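Local coordinates for protein 5-formaminoimidazole-4-carboxamide-1-(beta)-D-ribofuranosyl 5'-monophosphate synthetase (Methanocaldococcus jannaschii, PDB 2R7K) that catalyses the folate-independent formylation of AICAR to FAICAR, using ATP and formate, in the de novo purine pathway that leads to IMP, at residues Asp226-Ser231 / Tyr253-Asn258; Pro293-Ser298 / Arg314-Thr319; Pro140-Ser145 / His197-Val202. One frame throughout, in Å; residues are numbered along the deposited sequence. Where two conformers were deposited one is given.

Overall arrangement
The three contacts line successive parts of one active site in the ATP-grasp region. Interaction 3 holds the adenine end of the bound ATP analogue ACP, interaction 1 reaches both its ribose and the AICAR molecule, AMZ, and interaction 2 brings a glycine turn up to the AMZ carboxamide. Interactions 1 and 2, with centres about 13 Å apart, reach the same antiparallel sheet and touch directly: Arg228 NH2 forms a salt bridge with Asp316 OD1 at 2.7 Å. Interaction 3 lies on another sheet, its centre about 21 Å from that of interaction 1 and about 22 Å from that of interaction 2. Its nearest atoms are about 5 and 7 Å away; ACP bridges the gap to interaction 1.

Interaction 1. Residues Asp226-Ser231 / Tyr253-Asn258; sequences DKRYES and YVITGN. With AMZ (aminoimidazole 4-carboxamide ribonucleotide), chain F; ACP (phosphomethylphosphonic acid adenylate ester), chain E.
Tyr229 O is held twice by Thr256: the backbone N of Thr256 lies in its carbonyl plane at 3.0 Å, while Thr256 OG1 donates to Tyr229 O from above that plane at 2.9 Å. A weak third bond comes from Gly257 N. Thr256 OG1 stands between its own backbone N and carbonyl carbon (chi1 70°), which keeps the hydroxyl close to the neighbouring strand; it also bonds Thr205 of a second subunit. Beyond this point the antiparallel pairing resumes, with Ser231 N on Val254 O at 2.9 Å, and Ser231 CB packs on the Thr256 methyl. The other face of the sheet meets the ligands. Ile255 CD1 presses on Arg228 CD at 3.4 Å, and Ile255 CG1 lies 3.4 Å from C6 of the AMZ carboxamide. The Arg228 guanidinium turns one face to AMZ O5, which sits off-centre toward the rim. Asp226 OD2 lies at the guanidinium edge, near its plane, and takes Arg228 NH1 on its syn lone pair at 3.1 Å; Arg228 NH2 goes to Asp316, and these two carboxylates fix the rotation of the group. Asp226 OD1 is hydrogen-bonded to His210. With a methionine at Arg228, Asp226 and Asp316 would probably lose the positive charge they share, and AMZ O5 the guanidinium face beside it. Farther along, Glu230 runs extended from CG to the ACP ribose, where OE1 accepts from O2' at 3.0 Å; Arg238 of a third subunit forms a salt bridge with the same oxygen. Thr256 and Gly257 opposite Tyr229 make a classic beta bulge, shifting the register by one residue in a sheet that continues into the second subunit through Gly257 and Asn258 and, as part of the ATP-grasp fold, presents Glu230 to the nucleotide and Arg228, Ile255 and Asn258 to AICAR.

Interaction 2. Residues Pro293-Ser298 / Arg314-Thr319; sequences PFCLQS and RVDGGT. With AMZ (aminoimidazole 4-carboxamide ribonucleotide), chain F.
Cys295 CB meets Asp316 CB at 3.5 Å, and with SG anti to the backbone N (chi1 -180°) the sulfur continues alongside the aspartate, 3.8 Å from Asp316 CG. At the other end the Pro293 ring packs obliquely on Val315, CG to CB 4.0 Å, and Pro293 O lies 3.3 Å from Arg314 CA. No hydrogen bond joins the two segments, so the touching is van der Waals. Bonds within the 314-319 loop help position it, as does the Arg228 salt bridge to Asp316 OD1. Gly318 N reaches Asp316 OD2 at 2.6 Å from the anti side, well out of the carboxylate plane, closing an Asx turn, and Asp316 O takes Thr319 N and Thr319 OG1 from opposite faces of its plane. Farther out, Arg314 NH2 returns to Val315 O at 3.2 Å while its NE forms a salt bridge with Glu122. The turn brings Gly317 CA to 3.7 Å from AMZ C6, where a CB would collide with the imidazole. Gln297 NE2 is hydrogen-bonded to O1B, on the beta phosphorus of ACP; with Glu310, Gln297 is a predicted magnesium ligand. Strand and glycine turn line one side of the ATP-grasp active site, Gln297 facing the nucleotide and Gly317 facing AICAR.

Interaction 3. Residues Pro140-Ser145 / His197-Val202; sequences PKKYES and HIEEYV. With ACP (phosphomethylphosphonic acid adenylate ester), chain E.
Lys141 and Glu200 clasp each other twice in the tight middle of this contact. Glu200 N donates to Lys141 O in its carbonyl plane at 2.7 Å, and Lys141 N answers with an almost straight bond (174°) to the anti lone pair of Glu200 OE1 at 3.0 Å. Two residue pairs on, past the non-hydrogen-bonded pair Lys142 and Glu199, Tyr143 N bonds Ile198 O at 2.9 Å. The Tyr143 ring lies with its edge along the opposite backbone, CE2 3.6 Å from Glu200 N, and its CB packs on the Ile198 CG2 methyl; the hydroxyl goes to Asp150. Toward the ligand, Glu199 CG sits between its backbone N and carbonyl carbon (chi1 57°), and the extended chain carries the carboxylate alongside the Pro140 ring to the adenine. There ACP N6 donates to Glu199 OE2 at 2.8 Å and to Glu200 O at 3.0 Å, while Val202 N donates to ACP N1 at 2.8 Å. Tyr201 lays one ring face under adenine C2, which is centred over it. The lysine side is looser and exposed. Lys141 NZ stays 4.5 Å from Glu200 OE2, opposite charges too far apart for a salt bridge. Lys142, bent at chi2 and chi4, curls back so that NZ bonds Pro140 O within its own segment, its charge near Glu199 but not in contact with it. Glu199 OE2 forms a salt bridge with Lys156, which is also hydrogen-bonded to ACP. The short, weakly bonded strand 142-143 forms an edge of the antiparallel sheet within this chain; strand 197-200 lies between it and strand 153-156, whose Val153 backs Tyr143 and Ile198, while Val307 and Phe309 of strand 306-312, from the neighbouring sheet, pack against Pro140, Glu199 and Val202.

Interaction 1. Residues Asp226-Ser231 / Tyr253-Asn258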
loop_
_atom_site.group_PDB
_atom_site.type_symbol
_atom_site.label_atom_id
_atom_site.label_comp_id
_atom_site.label_asym_id
_atom_site.label_seq_id
_atom_site.Cartn_x
_atom_site.Cartn_y
_atom_site.Cartn_z
ATOM N N ASP A 226 8.889 -20.712 12.882
ATOM C CA ASP A 226 9.608 -21.473 11.859
ATOM C C ASP A 226 9.949 -22.879 12.363
ATOM O O ASP A 226 9.902 -23.151 13.562
ATOM C CB ASP A 226 10.914 -20.765 11.455
ATOM C CG ASP A 226 12.000 -20.848 12.543
ATOM O OD1 ASP A 226 11.877 -20.123 13.552
ATOM O OD2 ASP A 226 12.999 -21.606 12.383
ATOM N N LYS A 227 10.296 -23.766 11.435
ATOM C CA LYS A 227 10.946 -25.020 11.792
ATOM C C LYS A 227 12.376 -24.988 11.263
ATOM O O LYS A 227 12.653 -24.398 10.220
ATOM C CB LYS A 227 10.176 -26.231 11.258
ATOM C CG LYS A 227 10.341 -26.515 9.773
ATOM C CD LYS A 227 9.585 -27.790 9.371
ATOM C CE LYS A 227 10.245 -28.469 8.181
ATOM N NZ LYS A 227 9.636 -29.786 7.855
ATOM N N ARG A 228 13.284 -25.610 12.000
ATOM C CA ARG A 228 14.695 -25.582 11.655
ATOM C C ARG A 228 14.942 -26.484 10.466
ATOM O O ARG A 228 14.219 -27.466 10.257
ATOM C CB ARG A 228 15.545 -26.060 12.836
ATOM C CG ARG A 228 15.401 -25.217 14.083
ATOM C CD ARG A 228 15.987 -23.838 13.861
ATOM N NE ARG A 228 16.337 -23.192 15.121
ATOM C CZ ARG A 228 15.865 -22.016 15.529
ATOM N NH1 ARG A 228 15.023 -21.329 14.770
ATOM N NH2 ARG A 228 16.251 -21.526 16.698
ATOM N N TYR A 229 15.960 -26.126 9.690
ATOM C CA TYR A 229 16.389 -26.889 8.533
ATOM C C TYR A 229 17.858 -27.149 8.794
ATOM O O TYR A 229 18.690 -26.248 8.653
ATOM C CB TYR A 229 16.195 -26.049 7.268
ATOM C CG TYR A 229 16.156 -26.812 5.982
ATOM C CD1 TYR A 229 15.581 -28.070 5.916
ATOM C CD2 TYR A 229 16.659 -26.257 4.811
ATOM C CE1 TYR A 229 15.527 -28.762 4.726
ATOM C CE2 TYR A 229 16.600 -26.942 3.615
ATOM C CZ TYR A 229 16.037 -28.195 3.584
ATOM O OH TYR A 229 15.987 -28.898 2.400
ATOM N N GLU A 230 18.172 -28.380 9.199
ATOM C CA GLU A 230 19.491 -28.716 9.743
ATOM C C GLU A 230 20.236 -29.757 8.897
ATOM O O GLU A 230 19.628 -30.651 8.333
ATOM C CB GLU A 230 19.338 -29.192 11.194
ATOM C CG GLU A 230 18.977 -28.073 12.159
ATOM C CD GLU A 230 18.329 -28.558 13.441
ATOM O OE1 GLU A 230 17.762 -29.669 13.455
ATOM O OE2 GLU A 230 18.381 -27.810 14.441
ATOM N N SER A 231 21.555 -29.617 8.804
ATOM C CA SER A 231 22.393 -30.540 8.038
ATOM C C SER A 231 23.380 -31.234 8.995
ATOM O O SER A 231 23.967 -30.577 9.849
ATOM C CB SER A 231 23.143 -29.767 6.953
ATOM O OG SER A 231 23.829 -30.626 6.057
ATOM N N TYR A 253 23.492 -31.857 13.348
ATOM C CA TYR A 253 22.359 -30.944 13.461
ATOM C C TYR A 253 22.789 -29.486 13.340
ATOM O O TYR A 253 22.428 -28.650 14.165
ATOM C CB TYR A 253 21.647 -31.177 14.789
ATOM C CG TYR A 253 21.043 -32.560 14.907
ATOM C CD1 TYR A 253 19.688 -32.766 14.671
ATOM C CD2 TYR A 253 21.830 -33.666 15.245
ATOM C CE1 TYR A 253 19.123 -34.023 14.779
ATOM C CE2 TYR A 253 21.273 -34.940 15.342
ATOM C CZ TYR A 253 19.918 -35.109 15.111
ATOM O OH TYR A 253 19.350 -36.363 15.210
ATOM N N VAL A 254 23.571 -29.195 12.310
ATOM C CA VAL A 254 24.032 -27.838 12.055
ATOM C C VAL A 254 22.905 -27.011 11.436
ATOM O O VAL A 254 22.367 -27.377 10.382
ATOM C CB VAL A 254 25.209 -27.835 11.074
ATOM C CG1 VAL A 254 25.834 -26.434 10.988
ATOM C CG2 VAL A 254 26.253 -28.871 11.485
ATOM N N ILE A 255 22.544 -25.905 12.087
ATOM C CA ILE A 255 21.512 -25.021 11.551
ATOM C C ILE A 255 21.947 -24.436 10.217
ATOM O O ILE A 255 22.977 -23.762 10.139
ATOM C CB ILE A 255 21.120 -23.876 12.525
ATOM C CG1 ILE A 255 19.958 -23.081 11.936
ATOM C CG2 ILE A 255 22.304 -22.953 12.815
ATOM C CD1 ILE A 255 18.695 -23.908 11.805
ATOM N N THR A 256 21.180 -24.714 9.163
ATOM C CA THR A 256 21.492 -24.151 7.850
ATOM C C THR A 256 20.428 -23.179 7.334
ATOM O O THR A 256 20.690 -22.407 6.418
ATOM C CB THR A 256 21.736 -25.229 6.759
ATOM O OG1 THR A 256 20.508 -25.902 6.438
ATOM C CG2 THR A 256 22.793 -26.233 7.193
ATOM N N GLY A 257 19.234 -23.220 7.909
ATOM C CA GLY A 257 18.136 -22.421 7.387
ATOM C C GLY A 257 16.846 -22.660 8.135
ATOM O O GLY A 257 16.831 -23.362 9.144
ATOM N N ASN A 258 15.765 -22.056 7.643
ATOM C CA ASN A 258 14.464 -22.161 8.281
ATOM C C ASN A 258 13.338 -22.217 7.269
ATOM O O ASN A 258 13.454 -21.723 6.144
ATOM C CB ASN A 258 14.228 -20.991 9.259
ATOM C CG ASN A 258 15.468 -20.635 10.067
ATOM O OD1 ASN A 258 15.566 -20.955 11.257
ATOM N ND2 ASN A 258 16.419 -19.970 9.428
HETATM O O5 AMZ F . 18.037 -20.378 12.906
HETATM C C6 AMZ F . 18.960 -19.805 12.326
HETATM N N2 AMZ F . 18.952 -19.426 11.047
HETATM C C3A AMZ F . 20.240 -19.478 13.070
HETATM C C7A AMZ F . 20.480 -19.757 14.395
HETATM N N3 AMZ F . 19.637 -20.354 15.235
HETATM N N1 AMZ F . 21.309 -18.878 12.567
HETATM C C5 AMZ F . 22.206 -18.782 13.557
HETATM N N AMZ F . 21.700 -19.315 14.676
HETATM C C1 AMZ F . 22.369 -19.393 15.982
HETATM C C2 AMZ F . 23.292 -20.611 16.037
HETATM C C3 AMZ F . 24.671 -20.027 15.797
HETATM O O2 AMZ F . 25.622 -20.763 16.566
HETATM O O1 AMZ F . 23.231 -21.157 17.357
HETATM O O AMZ F . 23.191 -18.202 16.100
HETATM C C AMZ F . 24.545 -18.611 16.372
HETATM C C4 AMZ F . 25.460 -17.645 15.615
HETATM O O3 AMZ F . 25.122 -17.644 14.232
HETATM P P AMZ F . 26.269 -17.589 13.120
HETATM O OP1 AMZ F . 27.094 -16.350 13.123
HETATM O O4 AMZ F . 27.195 -18.899 13.354
HETATM O OP2 AMZ F . 25.529 -17.810 11.700
HETATM P PG ACP E . 22.446 -24.189 17.771
HETATM O O1G ACP E . 23.799 -24.581 17.221
HETATM O O2G ACP E . 22.506 -23.071 18.787
HETATM O O3G ACP E . 21.393 -23.994 16.701
HETATM P PB ACP E . 20.460 -25.205 19.732
HETATM O O1B ACP E . 19.626 -24.187 18.993
HETATM O O2B ACP E . 20.939 -24.844 21.122
HETATM C C3B ACP E . 21.892 -25.636 18.706
HETATM P PA ACP E . 20.038 -27.948 20.391
HETATM O O1A ACP E . 19.414 -28.179 21.742
HETATM O O2A ACP E . 21.521 -28.107 20.174
HETATM O O3A ACP E . 19.524 -26.509 19.870
HETATM O "O5'" ACP E . 19.310 -28.925 19.355
HETATM C "C5'" ACP E . 19.844 -29.101 18.052
HETATM C "C4'" ACP E . 18.761 -29.809 17.268
HETATM O "O4'" ACP E . 18.584 -31.133 17.781
HETATM C "C3'" ACP E . 17.412 -29.129 17.438
HETATM O "O3'" ACP E . 17.195 -28.081 16.483
HETATM C "C2'" ACP E . 16.440 -30.275 17.265
HETATM O "O2'" ACP E . 16.176 -30.456 15.875
HETATM C "C1'" ACP E . 17.201 -31.486 17.803
HETATM N N9 ACP E . 16.818 -31.710 19.212
HETATM C C8 ACP E . 17.297 -31.007 20.257
HETATM N N7 ACP E . 16.753 -31.433 21.421
HETATM C C5 ACP E . 15.909 -32.440 21.121
HETATM C C6 ACP E . 15.025 -33.343 21.887
HETATM N N6 ACP E . 14.923 -33.242 23.233
HETATM N N1 ACP E . 14.313 -34.257 21.196
HETATM C C2 ACP E . 14.404 -34.367 19.854
HETATM N N3 ACP E . 15.191 -33.581 19.095
HETATM C C4 ACP E . 15.949 -32.612 19.663
#

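Interaction 2. Residues Pro293-Ser298 / Arg314-Thr319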
loop_
_atom_site.group_PDB
_atom_site.type_symbol
_atom_site.label_atom_id
_atom_site.label_comp_id
_atom_site.label_asym_id
_atom_site.label_seq_id
_atom_site.Cartn_x
_atom_site.Cartn_y
_atom_site.Cartn_z
ATOM N N PRO A 293 12.256 -9.296 21.817
ATOM C CA PRO A 293 12.172 -10.606 21.183
ATOM C C PRO A 293 12.684 -11.748 22.053
ATOM O O PRO A 293 13.745 -11.636 22.670
ATOM C CB PRO A 293 13.079 -10.457 19.963
ATOM C CG PRO A 293 14.054 -9.423 20.347
ATOM C CD PRO A 293 13.311 -8.460 21.219
ATOM N N PHE A 294 11.914 -12.829 22.105
ATOM C CA PHE A 294 12.403 -14.095 22.649
ATOM C C PHE A 294 11.752 -15.262 21.926
ATOM O O PHE A 294 10.657 -15.133 21.376
ATOM C CB PHE A 294 12.218 -14.190 24.176
ATOM C CG PHE A 294 10.783 -14.295 24.633
ATOM C CD1 PHE A 294 10.189 -15.533 24.818
ATOM C CD2 PHE A 294 10.041 -13.155 24.913
ATOM C CE1 PHE A 294 8.874 -15.639 25.252
ATOM C CE2 PHE A 294 8.723 -13.249 25.360
ATOM C CZ PHE A 294 8.138 -14.493 25.531
ATOM N N CYS A 295 12.445 -16.396 21.920
ATOM C CA CYS A 295 12.004 -17.570 21.176
ATOM C C CYS A 295 11.916 -18.799 22.074
ATOM O O CYS A 295 12.838 -19.075 22.844
ATOM C CB CYS A 295 12.988 -17.835 20.034
ATOM S SG CYS A 295 12.593 -19.246 19.006
ATOM N N LEU A 296 10.799 -19.518 21.994
ATOM C CA LEU A 296 10.724 -20.872 22.539
ATOM C C LEU A 296 10.873 -21.869 21.397
ATOM O O LEU A 296 10.062 -21.887 20.476
ATOM C CB LEU A 296 9.398 -21.118 23.253
ATOM C CG LEU A 296 9.152 -20.311 24.527
ATOM C CD1 LEU A 296 7.860 -20.787 25.153
ATOM C CD2 LEU A 296 10.313 -20.449 25.495
ATOM N N GLN A 297 11.914 -22.693 21.454
ATOM C CA GLN A 297 12.133 -23.724 20.444
ATOM C C GLN A 297 11.543 -25.032 20.945
ATOM O O GLN A 297 12.048 -25.647 21.880
ATOM C CB GLN A 297 13.623 -23.863 20.158
ATOM C CG GLN A 297 14.245 -22.570 19.676
ATOM C CD GLN A 297 15.721 -22.491 19.964
ATOM O OE1 GLN A 297 16.169 -21.643 20.740
ATOM N NE2 GLN A 297 16.492 -23.379 19.346
ATOM N N SER A 298 10.452 -25.450 20.330
ATOM C CA SER A 298 9.663 -26.526 20.888
ATOM C C SER A 298 9.426 -27.697 19.935
ATOM O O SER A 298 9.699 -27.621 18.735
ATOM C CB SER A 298 8.332 -25.976 21.392
ATOM O OG SER A 298 7.542 -25.520 20.310
ATOM N N ARG A 314 16.934 -13.195 23.263
ATOM C CA ARG A 314 16.965 -12.121 22.290
ATOM C C ARG A 314 16.415 -12.646 20.968
ATOM O O ARG A 314 15.721 -13.659 20.944
ATOM C CB ARG A 314 18.375 -11.555 22.138
ATOM C CG ARG A 314 19.476 -12.569 22.330
ATOM C CD ARG A 314 19.548 -13.529 21.175
ATOM N NE ARG A 314 20.510 -14.586 21.439
ATOM C CZ ARG A 314 20.846 -15.525 20.564
ATOM N NH1 ARG A 314 21.736 -16.452 20.900
ATOM N NH2 ARG A 314 20.296 -15.532 19.354
ATOM N N VAL A 315 16.717 -11.965 19.872
ATOM C CA VAL A 315 16.140 -12.343 18.593
ATOM C C VAL A 315 16.794 -13.618 18.059
ATOM O O VAL A 315 18.018 -13.735 18.027
ATOM C CB VAL A 315 16.229 -11.197 17.564
ATOM C CG1 VAL A 315 17.686 -10.840 17.274
ATOM C CG2 VAL A 315 15.469 -11.553 16.293
ATOM N N ASP A 316 15.951 -14.565 17.658
ATOM C CA ASP A 316 16.377 -15.861 17.155
ATOM C C ASP A 316 16.483 -15.856 15.632
ATOM O O ASP A 316 15.651 -15.257 14.942
ATOM C CB ASP A 316 15.387 -16.941 17.622
ATOM C CG ASP A 316 15.725 -18.327 17.075
ATOM O OD1 ASP A 316 16.391 -19.105 17.794
ATOM O OD2 ASP A 316 15.341 -18.635 15.926
ATOM N N GLY A 317 17.500 -16.539 15.113
ATOM C CA GLY A 317 17.725 -16.634 13.670
ATOM C C GLY A 317 16.500 -16.999 12.849
ATOM O O GLY A 317 16.392 -16.628 11.687
ATOM N N GLY A 318 15.575 -17.740 13.447
ATOM C CA GLY A 318 14.385 -18.168 12.729
ATOM C C GLY A 318 13.483 -17.036 12.251
ATOM O O GLY A 318 12.629 -17.255 11.385
ATOM N N THR A 319 13.659 -15.837 12.815
ATOM C CA THR A 319 12.880 -14.663 12.404
ATOM C C THR A 319 13.134 -14.292 10.946
ATOM O O THR A 319 12.323 -13.608 10.318
ATOM C CB THR A 319 13.121 -13.432 13.309
ATOM O OG1 THR A 319 14.524 -13.146 13.394
ATOM C CG2 THR A 319 12.573 -13.678 14.686
HETATM O O5 AMZ F . 18.037 -20.378 12.906
HETATM C C6 AMZ F . 18.960 -19.805 12.326
HETATM N N2 AMZ F . 18.952 -19.426 11.047
HETATM C C3A AMZ F . 20.240 -19.478 13.070
HETATM C C7A AMZ F . 20.480 -19.757 14.395
HETATM N N3 AMZ F . 19.637 -20.354 15.235
HETATM N N1 AMZ F . 21.309 -18.878 12.567
HETATM C C5 AMZ F . 22.206 -18.782 13.557
HETATM N N AMZ F . 21.700 -19.315 14.676
HETATM C C1 AMZ F . 22.369 -19.393 15.982
HETATM C C2 AMZ F . 23.292 -20.611 16.037
HETATM C C3 AMZ F . 24.671 -20.027 15.797
HETATM O O2 AMZ F . 25.622 -20.763 16.566
HETATM O O1 AMZ F . 23.231 -21.157 17.357
HETATM O O AMZ F . 23.191 -18.202 16.100
HETATM C C AMZ F . 24.545 -18.611 16.372
HETATM C C4 AMZ F . 25.460 -17.645 15.615
HETATM O O3 AMZ F . 25.122 -17.644 14.232
HETATM P P AMZ F . 26.269 -17.589 13.120
HETATM O OP1 AMZ F . 27.094 -16.350 13.123
HETATM O O4 AMZ F . 27.195 -18.899 13.354
HETATM O OP2 AMZ F . 25.529 -17.810 11.700
#

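Interaction 3. Residues Pro140-Ser145 / His197-Val202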
loop_
_atom_site.group_PDB
_atom_site.type_symbol
_atom_site.label_atom_id
_atom_site.label_comp_id
_atom_site.label_asym_id
_atom_site.label_seq_id
_atom_site.Cartn_x
_atom_site.Cartn_y
_atom_site.Cartn_z
ATOM N N PRO A 140 12.131 -31.569 28.052
ATOM C CA PRO A 140 12.505 -32.981 27.936
ATOM C C PRO A 140 13.060 -33.508 29.268
ATOM O O PRO A 140 13.714 -32.761 29.999
ATOM C CB PRO A 140 13.620 -32.965 26.885
ATOM C CG PRO A 140 13.496 -31.626 26.181
ATOM C CD PRO A 140 12.986 -30.698 27.229
ATOM N N LYS A 141 12.802 -34.777 29.579
ATOM C CA LYS A 141 13.400 -35.396 30.766
ATOM C C LYS A 141 14.921 -35.366 30.680
ATOM O O LYS A 141 15.496 -35.660 29.633
ATOM C CB LYS A 141 12.925 -36.838 30.940
ATOM C CG LYS A 141 11.642 -36.989 31.736
ATOM C CD LYS A 141 11.165 -38.437 31.745
ATOM C CE LYS A 141 10.670 -38.868 30.363
ATOM N NZ LYS A 141 10.411 -40.335 30.262
ATOM N N LYS A 142 15.571 -34.997 31.775
ATOM C CA LYS A 142 17.027 -35.031 31.818
ATOM C C LYS A 142 17.498 -36.360 32.398
ATOM O O LYS A 142 16.826 -36.946 33.246
ATOM C CB LYS A 142 17.575 -33.866 32.641
ATOM C CG LYS A 142 17.088 -32.497 32.184
ATOM C CD LYS A 142 17.366 -32.261 30.702
ATOM C CE LYS A 142 17.020 -30.833 30.280
ATOM N NZ LYS A 142 15.578 -30.510 30.487
ATOM N N TYR A 143 18.642 -36.836 31.921
ATOM C CA TYR A 143 19.256 -38.052 32.452
ATOM C C TYR A 143 20.660 -37.759 32.966
ATOM O O TYR A 143 21.511 -37.266 32.226
ATOM C CB TYR A 143 19.288 -39.152 31.392
ATOM C CG TYR A 143 17.912 -39.638 31.013
ATOM C CD1 TYR A 143 17.327 -40.706 31.675
ATOM C CD2 TYR A 143 17.186 -39.012 30.003
ATOM C CE1 TYR A 143 16.062 -41.149 31.339
ATOM C CE2 TYR A 143 15.925 -39.443 29.659
ATOM C CZ TYR A 143 15.363 -40.513 30.327
ATOM O OH TYR A 143 14.100 -40.949 29.985
ATOM N N GLU A 144 20.898 -38.070 34.237
ATOM C CA GLU A 144 22.183 -37.766 34.867
ATOM C C GLU A 144 23.363 -38.530 34.266
ATOM O O GLU A 144 24.445 -37.965 34.094
ATOM C CB GLU A 144 22.118 -38.001 36.374
ATOM C CG GLU A 144 21.319 -36.962 37.137
ATOM C CD GLU A 144 21.314 -37.231 38.629
ATOM O OE1 GLU A 144 21.748 -38.335 39.033
ATOM O OE2 GLU A 144 20.877 -36.344 39.398
ATOM N N SER A 145 23.161 -39.807 33.944
ATOM C CA SER A 145 24.241 -40.613 33.365
ATOM C C SER A 145 23.747 -41.627 32.337
ATOM O O SER A 145 22.571 -41.981 32.324
ATOM C CB SER A 145 25.047 -41.313 34.473
ATOM O OG SER A 145 24.202 -42.061 35.327
ATOM N N HIS A 197 25.389 -34.124 27.780
ATOM C CA HIS A 197 24.057 -33.845 28.295
ATOM C C HIS A 197 23.064 -34.784 27.628
ATOM O O HIS A 197 22.916 -34.782 26.407
ATOM C CB HIS A 197 23.660 -32.385 28.053
ATOM C CG HIS A 197 22.297 -32.036 28.571
ATOM N ND1 HIS A 197 21.210 -31.848 27.742
ATOM C CD2 HIS A 197 21.844 -31.846 29.833
ATOM C CE1 HIS A 197 20.149 -31.555 28.472
ATOM N NE2 HIS A 197 20.506 -31.547 29.744
ATOM N N ILE A 198 22.394 -35.593 28.440
ATOM C CA ILE A 198 21.471 -36.595 27.934
ATOM C C ILE A 198 20.055 -36.199 28.276
ATOM O O ILE A 198 19.744 -35.955 29.440
ATOM C CB ILE A 198 21.757 -37.986 28.575
ATOM C CG1 ILE A 198 23.248 -38.333 28.480
ATOM C CG2 ILE A 198 20.900 -39.078 27.937
ATOM C CD1 ILE A 198 23.641 -39.556 29.288
ATOM N N GLU A 199 19.189 -36.136 27.269
ATOM C CA GLU A 199 17.784 -35.878 27.540
ATOM C C GLU A 199 16.848 -36.711 26.683
ATOM O O GLU A 199 17.212 -37.191 25.610
ATOM C CB GLU A 199 17.448 -34.381 27.396
ATOM C CG GLU A 199 17.768 -33.770 26.033
ATOM C CD GLU A 199 17.267 -32.334 25.903
ATOM O OE1 GLU A 199 17.273 -31.600 26.916
ATOM O OE2 GLU A 199 16.865 -31.939 24.786
ATOM N N GLU A 200 15.631 -36.871 27.176
ATOM C CA GLU A 200 14.579 -37.515 26.420
ATOM C C GLU A 200 14.563 -37.028 24.970
ATOM O O GLU A 200 14.618 -35.830 24.706
ATOM C CB GLU A 200 13.247 -37.214 27.090
ATOM C CG GLU A 200 12.022 -37.621 26.304
ATOM C CD GLU A 200 10.749 -37.248 27.023
ATOM O OE1 GLU A 200 10.820 -36.446 27.987
ATOM O OE2 GLU A 200 9.680 -37.761 26.632
ATOM N N TYR A 201 14.507 -37.959 24.027
ATOM C CA TYR A 201 14.332 -37.584 22.637
ATOM C C TYR A 201 12.832 -37.388 22.418
ATOM O O TYR A 201 12.045 -38.339 22.540
ATOM C CB TYR A 201 14.903 -38.649 21.697
ATOM C CG TYR A 201 14.898 -38.228 20.245
ATOM C CD1 TYR A 201 16.060 -37.788 19.625
ATOM C CD2 TYR A 201 13.726 -38.259 19.494
ATOM C CE1 TYR A 201 16.059 -37.391 18.296
ATOM C CE2 TYR A 201 13.710 -37.864 18.162
ATOM C CZ TYR A 201 14.880 -37.428 17.568
ATOM O OH TYR A 201 14.879 -37.039 16.246
ATOM N N VAL A 202 12.428 -36.147 22.142
ATOM C CA VAL A 202 11.012 -35.851 21.926
ATOM C C VAL A 202 10.651 -36.061 20.462
ATOM O O VAL A 202 11.305 -35.528 19.570
ATOM C CB VAL A 202 10.632 -34.423 22.405
ATOM C CG1 VAL A 202 9.155 -34.122 22.113
ATOM C CG2 VAL A 202 10.911 -34.278 23.897
HETATM P PG ACP E . 22.446 -24.189 17.771
HETATM O O1G ACP E . 23.799 -24.581 17.221
HETATM O O2G ACP E . 22.506 -23.071 18.787
HETATM O O3G ACP E . 21.393 -23.994 16.701
HETATM P PB ACP E . 20.460 -25.205 19.732
HETATM O O1B ACP E . 19.626 -24.187 18.993
HETATM O O2B ACP E . 20.939 -24.844 21.122
HETATM C C3B ACP E . 21.892 -25.636 18.706
HETATM P PA ACP E . 20.038 -27.948 20.391
HETATM O O1A ACP E . 19.414 -28.179 21.742
HETATM O O2A ACP E . 21.521 -28.107 20.174
HETATM O O3A ACP E . 19.524 -26.509 19.870
HETATM O "O5'" ACP E . 19.310 -28.925 19.355
HETATM C "C5'" ACP E . 19.844 -29.101 18.052
HETATM C "C4'" ACP E . 18.761 -29.809 17.268
HETATM O "O4'" ACP E . 18.584 -31.133 17.781
HETATM C "C3'" ACP E . 17.412 -29.129 17.438
HETATM O "O3'" ACP E . 17.195 -28.081 16.483
HETATM C "C2'" ACP E . 16.440 -30.275 17.265
HETATM O "O2'" ACP E . 16.176 -30.456 15.875
HETATM C "C1'" ACP E . 17.201 -31.486 17.803
HETATM N N9 ACP E . 16.818 -31.710 19.212
HETATM C C8 ACP E . 17.297 -31.007 20.257
HETATM N N7 ACP E . 16.753 -31.433 21.421
HETATM C C5 ACP E . 15.909 -32.440 21.121
HETATM C C6 ACP E . 15.025 -33.343 21.887
HETATM N N6 ACP E . 14.923 -33.242 23.233
HETATM N N1 ACP E . 14.313 -34.257 21.196
HETATM C C2 ACP E . 14.404 -34.367 19.854
HETATM N N3 ACP E . 15.191 -33.581 19.095
HETATM C C4 ACP E . 15.949 -32.612 19.663
#